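PDB 5D2J: 4-oxalocrotonate decarboxylase NahK from Pseudomonas putida, which catalyses the decarboxylation of (3E)-2-oxohex-3-enedioate to 2-oxopent-4-enoate and CO2, a step in aromatic hydrocarbon catabolism, and binds metal ions. Local coordinates for residues L27-I32 with K107-K112; I149-E154 with V164-S169; A115-V120 with V256-L261. The protein carries 1 engineered substitution. All blocks are in the same frame, centred on the assembly; numbering follows the deposited sequence.

Contact 1 (L27-I32 with K107-K112); sequences LNVHDI and KLIHPK. With MG (magnesium ion), chain D.
A Schellman motif closing helix 12-27 presents V29 and the residues after it to I109 and the loop leading into strand 112-121. V29 is the C-prime residue, with positive phi (56°), and its backbone N and that of H30 return to the carbonyls of E26 and A25. The two methyls of V29 divide the work: CG1 lies 3.5 Å from L108 O and also meets the carbonyl carbon of K107, while CG2 sits over the K107 backbone, 3.7 Å from K107 O. Having CG1 anti to the backbone N (chi1 -161°) turns that methyl to L108 O, with CG2 beside it on K107. I109 adds the rest of the contact. Its CG1 approaches V29 CG1 at 4.1 Å, its CD1 ends 3.4 Å from H30 O, and its CG2 comes within 4.2 Å of D31 CB, so all three outer carbons of the isoleucine are used. That CG2 also lies over the centre of the H110 ring, 3.8 Å above its plane. H30 is turned back on its own loop, ND1 donating almost straight (178°) to D31 O at 3.0 Å. Beside the turn, L27 O and two waters bind a magnesium ion at the surface, with L27 O at 2.5 Å. Apolar side chains set against main chain thus join a Schellman-capped helix end to a loop of the fumarylacetoacetate hydrolase-type domain.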
loop_
_atom_site.group_PDB
_atom_site.type_symbol
_atom_site.label_atom_id
_atom_site.label_comp_id
_atom_site.label_asym_id
_atom_site.label_seq_id
_atom_site.Cartn_x
_atom_site.Cartn_y
_atom_site.Cartn_z
ATOM N N LEU A 27 -11.526 10.824 -4.999
ATOM C CA LEU A 27 -12.887 10.966 -4.492
ATOM C C LEU A 27 -13.929 11.051 -5.606
ATOM O O LEU A 27 -15.074 10.635 -5.422
ATOM C CB LEU A 27 -13.000 12.178 -3.561
ATOM C CG LEU A 27 -12.211 12.043 -2.253
ATOM C CD1 LEU A 27 -12.408 13.313 -1.422
ATOM C CD2 LEU A 27 -12.651 10.825 -1.469
ATOM N N ASN A 28 -13.537 11.584 -6.759
ATOM C CA ASN A 28 -14.487 11.775 -7.850
ATOM C C ASN A 28 -14.209 10.916 -9.070
ATOM O O ASN A 28 -14.770 11.143 -10.138
ATOM C CB ASN A 28 -14.577 13.253 -8.223
ATOM C CG ASN A 28 -15.065 14.097 -7.067
ATOM O OD1 ASN A 28 -16.267 14.288 -6.895
ATOM N ND2 ASN A 28 -14.136 14.593 -6.260
ATOM N N VAL A 29 -13.336 9.927 -8.882
ATOM C CA VAL A 29 -13.139 8.841 -9.838
ATOM C C VAL A 29 -12.772 9.341 -11.244
ATOM O O VAL A 29 -13.471 9.063 -12.223
ATOM C CB VAL A 29 -14.376 7.900 -9.893
ATOM C CG1 VAL A 29 -13.989 6.551 -10.505
ATOM C CG2 VAL A 29 -14.953 7.685 -8.485
ATOM N N HIS A 30 -11.670 10.082 -11.340
ATOM C CA HIS A 30 -11.131 10.448 -12.649
ATOM C C HIS A 30 -9.614 10.498 -12.589
ATOM O O HIS A 30 -9.028 10.702 -11.513
ATOM C CB HIS A 30 -11.697 11.786 -13.133
ATOM C CG HIS A 30 -11.305 12.957 -12.283
ATOM N ND1 HIS A 30 -10.071 13.574 -12.381
ATOM C CD2 HIS A 30 -11.982 13.630 -11.323
ATOM C CE1 HIS A 30 -10.007 14.566 -11.508
ATOM N NE2 HIS A 30 -11.154 14.624 -10.855
ATOM N N ASP A 31 -8.966 10.289 -13.732
ATOM C CA ASP A 31 -7.514 10.404 -13.749
ATOM C C ASP A 31 -7.053 11.858 -13.930
ATOM O O ASP A 31 -7.858 12.751 -14.238
ATOM C CB ASP A 31 -6.858 9.422 -14.750
ATOM C CG ASP A 31 -7.293 9.650 -16.185
ATOM O OD1 ASP A 31 -7.495 10.819 -16.586
ATOM O OD2 ASP A 31 -7.411 8.649 -16.933
ATOM N N ILE A 32 -5.764 12.089 -13.700
ATOM C CA ILE A 32 -5.160 13.407 -13.859
ATOM C C ILE A 32 -3.778 13.254 -14.489
ATOM O O ILE A 32 -3.223 12.148 -14.522
ATOM C CB ILE A 32 -5.014 14.145 -12.503
ATOM C CG1 ILE A 32 -4.248 13.291 -11.488
ATOM C CG2 ILE A 32 -6.380 14.534 -11.935
ATOM C CD1 ILE A 32 -3.864 14.070 -10.228
ATOM N N LYS A 107 -16.415 3.094 -8.692
ATOM C CA LYS A 107 -15.724 4.029 -7.804
ATOM C C LYS A 107 -14.212 3.946 -8.016
ATOM O O LYS A 107 -13.434 4.551 -7.276
ATOM C CB LYS A 107 -16.057 3.705 -6.342
ATOM C CG LYS A 107 -17.544 3.838 -6.006
ATOM C CD LYS A 107 -17.800 3.606 -4.518
ATOM C CE LYS A 107 -19.293 3.529 -4.200
ATOM N NZ LYS A 107 -19.803 2.118 -4.125
ATOM N N LEU A 108 -13.801 3.184 -9.025
ATOM C CA LEU A 108 -12.383 2.996 -9.325
ATOM C C LEU A 108 -12.097 3.420 -10.766
ATOM O O LEU A 108 -12.997 3.430 -11.610
ATOM C CB LEU A 108 -11.993 1.531 -9.105
ATOM C CG LEU A 108 -12.307 0.998 -7.710
ATOM C CD1 LEU A 108 -11.932 -0.466 -7.591
ATOM C CD2 LEU A 108 -11.588 1.822 -6.652
ATOM N N ILE A 109 -10.849 3.783 -11.044
ATOM C CA ILE A 109 -10.487 4.345 -12.350
ATOM C C ILE A 109 -9.986 3.258 -13.300
ATOM O O ILE A 109 -10.498 3.099 -14.412
ATOM C CB ILE A 109 -9.409 5.437 -12.171
ATOM C CG1 ILE A 109 -9.947 6.541 -11.258
ATOM C CG2 ILE A 109 -8.974 6.005 -13.511
ATOM C CD1 ILE A 109 -8.871 7.392 -10.585
ATOM N N HIS A 110 -8.988 2.508 -12.847
ATOM C CA HIS A 110 -8.421 1.420 -13.640
ATOM C C HIS A 110 -7.702 0.457 -12.708
ATOM O O HIS A 110 -6.473 0.347 -12.737
ATOM C CB HIS A 110 -7.486 1.955 -14.739
ATOM C CG HIS A 110 -6.554 3.041 -14.281
ATOM N ND1 HIS A 110 -5.948 3.918 -15.158
ATOM C CD2 HIS A 110 -6.126 3.392 -13.043
ATOM C CE1 HIS A 110 -5.194 4.767 -14.477
ATOM N NE2 HIS A 110 -5.285 4.468 -13.194
ATOM N N PRO A 111 -8.479 -0.262 -11.879
ATOM C CA PRO A 111 -7.911 -0.977 -10.731
ATOM C C PRO A 111 -7.174 -2.258 -11.077
ATOM O O PRO A 111 -7.451 -2.899 -12.098
ATOM C CB PRO A 111 -9.148 -1.305 -9.888
ATOM C CG PRO A 111 -10.247 -1.457 -10.907
ATOM C CD PRO A 111 -9.951 -0.368 -11.918
ATOM N N LYS A 112 -6.227 -2.608 -10.214
ATOM C CA LYS A 112 -5.526 -3.881 -10.289
ATOM C C LYS A 112 -5.447 -4.440 -8.884
ATOM O O LYS A 112 -5.577 -3.695 -7.915
ATOM C CB LYS A 112 -4.100 -3.691 -10.806
ATOM C CG LYS A 112 -3.988 -3.254 -12.247
ATOM C CD LYS A 112 -2.527 -3.185 -12.656
ATOM C CE LYS A 112 -2.363 -2.441 -13.967
ATOM N NZ LYS A 112 -0.951 -2.487 -14.420
HETATM MG MG MG D . -17.157 11.384 -4.308
HETATM O O HOH W 1 -18.074 9.861 -5.245
HETATM O O HOH W 2 -17.008 10.575 -2.081
#

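Contact 2 (I149-E154 with V164-S169). With 0L1 (hexanedioic acid), chain E.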
loop_
_atom_site.group_PDB
_atom_site.type_symbol
_atom_site.label_atom_id
_atom_site.label_comp_id
_atom_site.label_asym_id
_atom_site.label_seq_id
_atom_site.Cartn_x
_atom_site.Cartn_y
_atom_site.Cartn_z
ATOM N N ILE A 149 -4.993 -1.584 -6.066
ATOM C CA ILE A 149 -4.278 -0.341 -6.369
ATOM C C ILE A 149 -4.905 0.343 -7.578
ATOM O O ILE A 149 -5.432 -0.313 -8.485
ATOM C CB ILE A 149 -2.770 -0.549 -6.611
ATOM C CG1 ILE A 149 -2.520 -1.699 -7.584
ATOM C CG2 ILE A 149 -2.038 -0.772 -5.280
ATOM C CD1 ILE A 149 -1.073 -1.791 -8.069
ATOM N N ASP A 150 -4.865 1.668 -7.593
ATOM C CA ASP A 150 -5.599 2.387 -8.622
ATOM C C ASP A 150 -5.025 3.786 -8.737
ATOM O O ASP A 150 -5.562 4.731 -8.164
ATOM C CB ASP A 150 -7.082 2.450 -8.222
ATOM C CG ASP A 150 -7.973 2.928 -9.343
ATOM O OD1 ASP A 150 -7.667 2.635 -10.512
ATOM O OD2 ASP A 150 -8.988 3.606 -9.055
ATOM N N SER A 151 -3.920 3.913 -9.463
ATOM C CA SER A 151 -3.255 5.204 -9.612
ATOM C C SER A 151 -4.211 6.225 -10.199
ATOM O O SER A 151 -4.934 5.944 -11.154
ATOM C CB SER A 151 -2.040 5.067 -10.524
ATOM O OG SER A 151 -1.451 6.331 -10.800
ATOM N N ARG A 152 -4.208 7.429 -9.647
ATOM C CA ARG A 152 -5.027 8.489 -10.213
ATOM C C ARG A 152 -4.403 9.121 -11.466
ATOM O O ARG A 152 -4.969 10.046 -12.044
ATOM C CB ARG A 152 -5.343 9.553 -9.147
ATOM C CG ARG A 152 -6.614 9.272 -8.330
ATOM C CD ARG A 152 -6.612 7.899 -7.628
ATOM N NE ARG A 152 -5.558 7.785 -6.615
ATOM C CZ ARG A 152 -5.563 6.906 -5.619
ATOM N NH1 ARG A 152 -4.560 6.877 -4.743
ATOM N NH2 ARG A 152 -6.571 6.047 -5.498
ATOM N N TYR A 153 -3.246 8.619 -11.895
ATOM C CA TYR A 153 -2.614 9.138 -13.106
ATOM C C TYR A 153 -3.027 8.326 -14.326
ATOM O O TYR A 153 -3.092 7.098 -14.257
ATOM C CB TYR A 153 -1.091 9.166 -12.943
ATOM C CG TYR A 153 -0.678 10.011 -11.764
ATOM C CD1 TYR A 153 -0.937 11.374 -11.752
ATOM C CD2 TYR A 153 -0.060 9.447 -10.657
ATOM C CE1 TYR A 153 -0.580 12.158 -10.674
ATOM C CE2 TYR A 153 0.302 10.225 -9.570
ATOM C CZ TYR A 153 0.037 11.580 -9.593
ATOM O OH TYR A 153 0.385 12.367 -8.519
ATOM N N GLU A 154 -3.316 9.009 -15.430
ATOM C CA GLU A 154 -3.835 8.336 -16.617
ATOM C C GLU A 154 -2.855 7.322 -17.178
ATOM O O GLU A 154 -1.643 7.566 -17.190
ATOM C CB GLU A 154 -4.191 9.324 -17.727
ATOM C CG GLU A 154 -4.858 8.622 -18.910
ATOM C CD GLU A 154 -4.740 9.374 -20.212
ATOM O OE1 GLU A 154 -5.031 10.588 -20.235
ATOM O OE2 GLU A 154 -4.362 8.739 -21.220
ATOM N N VAL A 164 4.079 8.990 -5.006
ATOM C CA VAL A 164 4.065 9.288 -3.571
ATOM C C VAL A 164 2.997 10.324 -3.235
ATOM O O VAL A 164 2.260 10.176 -2.258
ATOM C CB VAL A 164 5.443 9.768 -3.078
ATOM C CG1 VAL A 164 5.337 10.361 -1.680
ATOM C CG2 VAL A 164 6.417 8.605 -3.078
ATOM N N ALA A 165 2.907 11.360 -4.060
ATOM C CA ALA A 165 1.934 12.426 -3.842
ATOM C C ALA A 165 0.503 11.891 -3.928
ATOM O O ALA A 165 -0.404 12.420 -3.283
ATOM C CB ALA A 165 2.153 13.536 -4.852
ATOM N N ASP A 166 0.318 10.837 -4.725
ATOM C CA ASP A 166 -0.980 10.176 -4.918
ATOM C C ASP A 166 -1.142 8.994 -3.945
ATOM O O ASP A 166 -1.860 8.024 -4.212
ATOM C CB ASP A 166 -1.108 9.727 -6.397
ATOM C CG ASP A 166 -2.456 9.070 -6.726
ATOM O OD1 ASP A 166 -3.510 9.562 -6.260
ATOM O OD2 ASP A 166 -2.458 8.059 -7.476
ATOM N N ASN A 167 -0.480 9.090 -2.796
ATOM C CA ASN A 167 -0.623 8.103 -1.722
ATOM C C ASN A 167 -0.323 6.677 -2.185
ATOM O O ASN A 167 -0.985 5.725 -1.771
ATOM C CB ASN A 167 -2.022 8.168 -1.096
ATOM C CG ASN A 167 -2.107 7.419 0.221
ATOM O OD1 ASN A 167 -1.122 7.339 0.951
ATOM N ND2 ASN A 167 -3.281 6.858 0.525
ATOM N N ALA A 168 0.664 6.553 -3.065
ATOM C CA ALA A 168 1.110 5.257 -3.567
ATOM C C ALA A 168 -0.030 4.442 -4.166
ATOM O O ALA A 168 -0.054 3.221 -4.008
ATOM C CB ALA A 168 1.791 4.459 -2.447
ATOM N N SER A 169 -0.968 5.111 -4.841
ATOM C CA SER A 169 -2.044 4.435 -5.581
ATOM C C SER A 169 -3.039 3.662 -4.702
ATOM O O SER A 169 -3.820 2.854 -5.217
ATOM C CB SER A 169 -1.469 3.487 -6.636
ATOM O OG SER A 169 -0.573 4.162 -7.504
HETATM O O1 0L1 E . 3.266 -1.263 -4.636
HETATM C C2 0L1 E . 2.276 -0.538 -4.335
HETATM O O2 0L1 E . 1.376 -0.997 -3.579
HETATM C C3 0L1 E . 2.172 0.874 -4.878
HETATM C C4 0L1 E . 2.326 0.869 -6.387
HETATM C C5 0L1 E . 2.112 2.273 -6.908
HETATM C C6 0L1 E . 2.410 2.355 -8.393
HETATM C C7 0L1 E . 1.305 1.722 -9.213
HETATM O O4 0L1 E . 0.140 2.202 -9.176
HETATM O O3 0L1 E . 1.546 0.726 -9.955
HETATM O O HOH W 3 -0.215 6.783 -8.463
#
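The loop after strand 139-149 and the turn ending helix 160-165 form one wall of the ligand pocket, held together by R152 and D166. The guanidinium approaches the carboxylate side-on: R152 NE donates to the syn lone pair of D166 OD1 at 2.7 Å, only 8° out of the guanidinium plane, and R152 NH1 reaches the backbone D166 O at 3.0 Å. Guanidinium and carboxylate planes stand 88° apart, and the NH1 to OD1 bond is merely weak. D166 OD2 takes the backbone N of R152 at 2.9 Å, nearly straight at 173°, so one residue binds both ends of the arginine. Bends at chi2 and chi3 curl the R152 chain back to make this possible.

D166 directly follows the helix, whose Schellman motif has N167 as its C-prime residue; D166 O also accepts from S169 N, from the face opposite R152 NH1. On the other side of the aspartate, Y153 slides past it, Y153 CE2 3.5 Å from D166 CB, while its OH bonds to S162 O. S151 OG closes an ST turn by accepting from Y153 N. A water among these buried side chains joins S151 OG to D166 OD2 and S169 OG, donating to the latter two. S169 OG, placed anti to its carbonyl carbon, gives its own proton to hexanedioic acid O4 at 2.7 Å. S169 O meanwhile accepts D150 N at 2.9 Å in its carbonyl plane, and K69 NZ supplies the ligand with a further hydrogen bond.

Contact 3 (A115-V120 with V256-L261). With MG (magnesium ion), chain C.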
loop_
_atom_site.group_PDB
_atom_site.type_symbol
_atom_site.label_atom_id
_atom_site.label_comp_id
_atom_site.label_asym_id
_atom_site.label_seq_id
_atom_site.Cartn_x
_atom_site.Cartn_y
_atom_site.Cartn_z
ATOM N N ALA A 115 -1.600 -9.573 -4.270
ATOM C CA ALA A 115 -1.675 -10.297 -2.991
ATOM C C ALA A 115 -0.516 -9.885 -2.085
ATOM O O ALA A 115 0.612 -9.738 -2.552
ATOM C CB ALA A 115 -1.648 -11.784 -3.225
ATOM N N GLU A 116 -0.794 -9.665 -0.799
ATOM C CA GLU A 116 0.226 -9.223 0.145
ATOM C C GLU A 116 0.014 -9.922 1.478
ATOM O O GLU A 116 -0.988 -10.625 1.664
ATOM C CB GLU A 116 0.167 -7.698 0.339
ATOM C CG GLU A 116 0.008 -6.924 -0.971
ATOM C CD GLU A 116 0.425 -5.467 -0.885
ATOM O OE1 GLU A 116 0.905 -5.029 0.180
ATOM O OE2 GLU A 116 0.286 -4.761 -1.911
ATOM N N ILE A 117 0.955 -9.738 2.402
ATOM C CA ILE A 117 0.749 -10.183 3.778
ATOM C C ILE A 117 0.892 -8.952 4.661
ATOM O O ILE A 117 1.789 -8.126 4.453
ATOM C CB ILE A 117 1.704 -11.350 4.196
ATOM C CG1 ILE A 117 1.277 -11.944 5.545
ATOM C CG2 ILE A 117 3.180 -10.916 4.214
ATOM C CD1 ILE A 117 -0.068 -12.670 5.489
ATOM N N SER A 118 -0.039 -8.780 5.596
ATOM C CA SER A 118 -0.019 -7.617 6.465
ATOM C C SER A 118 0.339 -8.065 7.870
ATOM O O SER A 118 0.239 -9.254 8.195
ATOM C CB SER A 118 -1.387 -6.940 6.479
ATOM O OG SER A 118 -1.721 -6.447 5.189
ATOM N N VAL A 119 0.763 -7.114 8.695
ATOM C CA VAL A 119 0.975 -7.382 10.111
ATOM C C VAL A 119 0.259 -6.313 10.915
ATOM O O VAL A 119 -0.018 -5.218 10.412
ATOM C CB VAL A 119 2.475 -7.389 10.507
ATOM C CG1 VAL A 119 3.229 -8.524 9.811
ATOM C CG2 VAL A 119 3.117 -6.019 10.221
ATOM N N VAL A 120 -0.067 -6.642 12.159
ATOM C CA VAL A 120 -0.550 -5.650 13.106
ATOM C C VAL A 120 0.475 -5.636 14.223
ATOM O O VAL A 120 0.861 -6.692 14.718
ATOM C CB VAL A 120 -1.940 -6.017 13.662
ATOM C CG1 VAL A 120 -2.230 -5.242 14.940
ATOM C CG2 VAL A 120 -3.021 -5.738 12.610
ATOM N N VAL A 256 -7.637 -15.703 -3.356
ATOM C CA VAL A 256 -6.199 -15.817 -3.152
ATOM C C VAL A 256 -5.907 -16.780 -2.002
ATOM O O VAL A 256 -6.357 -16.571 -0.876
ATOM C CB VAL A 256 -5.549 -14.447 -2.892
ATOM C CG1 VAL A 256 -4.038 -14.596 -2.849
ATOM C CG2 VAL A 256 -5.950 -13.463 -3.987
ATOM N N ARG A 257 -5.155 -17.832 -2.295
ATOM C CA ARG A 257 -4.877 -18.866 -1.305
ATOM C C ARG A 257 -3.522 -18.629 -0.661
ATOM O O ARG A 257 -2.514 -18.451 -1.349
ATOM C CB ARG A 257 -4.926 -20.250 -1.956
ATOM C CG ARG A 257 -6.200 -20.483 -2.756
ATOM C CD ARG A 257 -6.297 -21.908 -3.282
ATOM N NE ARG A 257 -7.426 -22.037 -4.197
ATOM C CZ ARG A 257 -8.691 -22.145 -3.804
ATOM N NH1 ARG A 257 -8.987 -22.157 -2.510
ATOM N NH2 ARG A 257 -9.660 -22.242 -4.704
ATOM N N TYR A 258 -3.517 -18.610 0.666
ATOM C CA TYR A 258 -2.310 -18.387 1.444
ATOM C C TYR A 258 -1.940 -19.678 2.133
ATOM O O TYR A 258 -2.742 -20.234 2.876
ATOM C CB TYR A 258 -2.551 -17.284 2.480
ATOM C CG TYR A 258 -2.641 -15.895 1.884
ATOM C CD1 TYR A 258 -3.766 -15.487 1.170
ATOM C CD2 TYR A 258 -1.596 -14.990 2.037
ATOM C CE1 TYR A 258 -3.837 -14.222 0.622
ATOM C CE2 TYR A 258 -1.661 -13.723 1.495
ATOM C CZ TYR A 258 -2.777 -13.341 0.787
ATOM O OH TYR A 258 -2.833 -12.067 0.247
ATOM N N GLN A 259 -0.729 -20.159 1.858
ATOM C CA GLN A 259 -0.236 -21.418 2.412
ATOM C C GLN A 259 -0.454 -21.489 3.923
ATOM O O GLN A 259 0.108 -20.688 4.687
ATOM C CB GLN A 259 1.244 -21.586 2.061
ATOM C CG GLN A 259 1.868 -22.904 2.497
ATOM C CD GLN A 259 3.370 -22.812 2.531
ATOM O OE1 GLN A 259 3.926 -21.711 2.511
ATOM N NE2 GLN A 259 4.042 -23.955 2.594
ATOM N N GLY A 260 -1.298 -22.431 4.344
ATOM C CA GLY A 260 -1.573 -22.648 5.757
ATOM C C GLY A 260 -2.432 -21.592 6.435
ATOM O O GLY A 260 -2.659 -21.658 7.646
ATOM N N LEU A 261 -2.916 -20.622 5.665
ATOM C CA LEU A 261 -3.687 -19.517 6.236
ATOM C C LEU A 261 -5.017 -19.258 5.530
ATOM O O LEU A 261 -5.561 -18.152 5.615
ATOM C CB LEU A 261 -2.857 -18.222 6.258
ATOM C CG LEU A 261 -1.624 -18.186 7.167
ATOM C CD1 LEU A 261 -0.876 -16.871 6.975
ATOM C CD2 LEU A 261 -2.003 -18.367 8.628
HETATM MG MG MG C . 0.720 -2.901 -2.707
HETATM O O HOH W 4 1.406 -2.546 -0.674
HETATM O O HOH W 5 2.677 -3.455 -3.437
#
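Y258 points its ring from strand 253-258 at the backbone of strand 112-121, hydroxyl foremost, and Y258 OH donates to E116 O at 2.7 Å. The acceptor lies at the ring edge, near the ring plane. At the carbonyl, the donor is tilted 15° from the carbonyl plane. Y258 CG stands anti to its carbonyl carbon (chi1 -73°), which carries the ring toward a strand whose axis passes 9.0 Å away and crosses at -43°. That spacing, with the strands in different sheets, marks face-to-face sheet packing.

Apolar groups pack around the phenol. A115 CB touches both Y258 OH and V256 CG1, the latter at 3.7 Å. I117 CD1 approaches the ring obliquely, 4.4 Å from Y258 CE2, and V192 of the neighbouring strand 191-196 touches A115, V256 and Y258. A phenylalanine in place of Y258 would probably keep much of this apolar packing but leave the buried E116 O without its hydroxyl donor.

The E116 side chain leaves the strand on the other side. Its chain, extended beyond CG, brings E116 OE2 to a magnesium ion at 2.1 Å, where E114 and E147 are fellow ligands; E116 OE1 takes a hydrogen bond from a metal-bound water at 2.7 Å. Since the tyrosine grips the carbonyl of a residue whose carboxylate binds the metal, Y258 is placed as a second-shell residue and probably helps fix the backbone from which E116 reaches the ion.

Contacts 1 and 2 are neighbours, their centres 9 Å apart on the same side of the chain's centre, and they touch: H110 NE2 lies 2.5 Å from S151 O and H110 N 2.7 Å from D150 OD1, both probable hydrogen bonds. Contact 3 lies farther off, its centre about 26 Å from that of contact 1 and 23 Å from that of contact 2. In sequence, contact 1 closes first, and contact 2 is nested within the loop closed by contact 3. Strand 112-121 begins in contact 1 and continues into contact 3, while its antiparallel partner 139-149 runs into contact 2. Contacts 2 and 3 lie on opposite sides of the chain's centre, and both reach the magnesium and hexanedioic acid site.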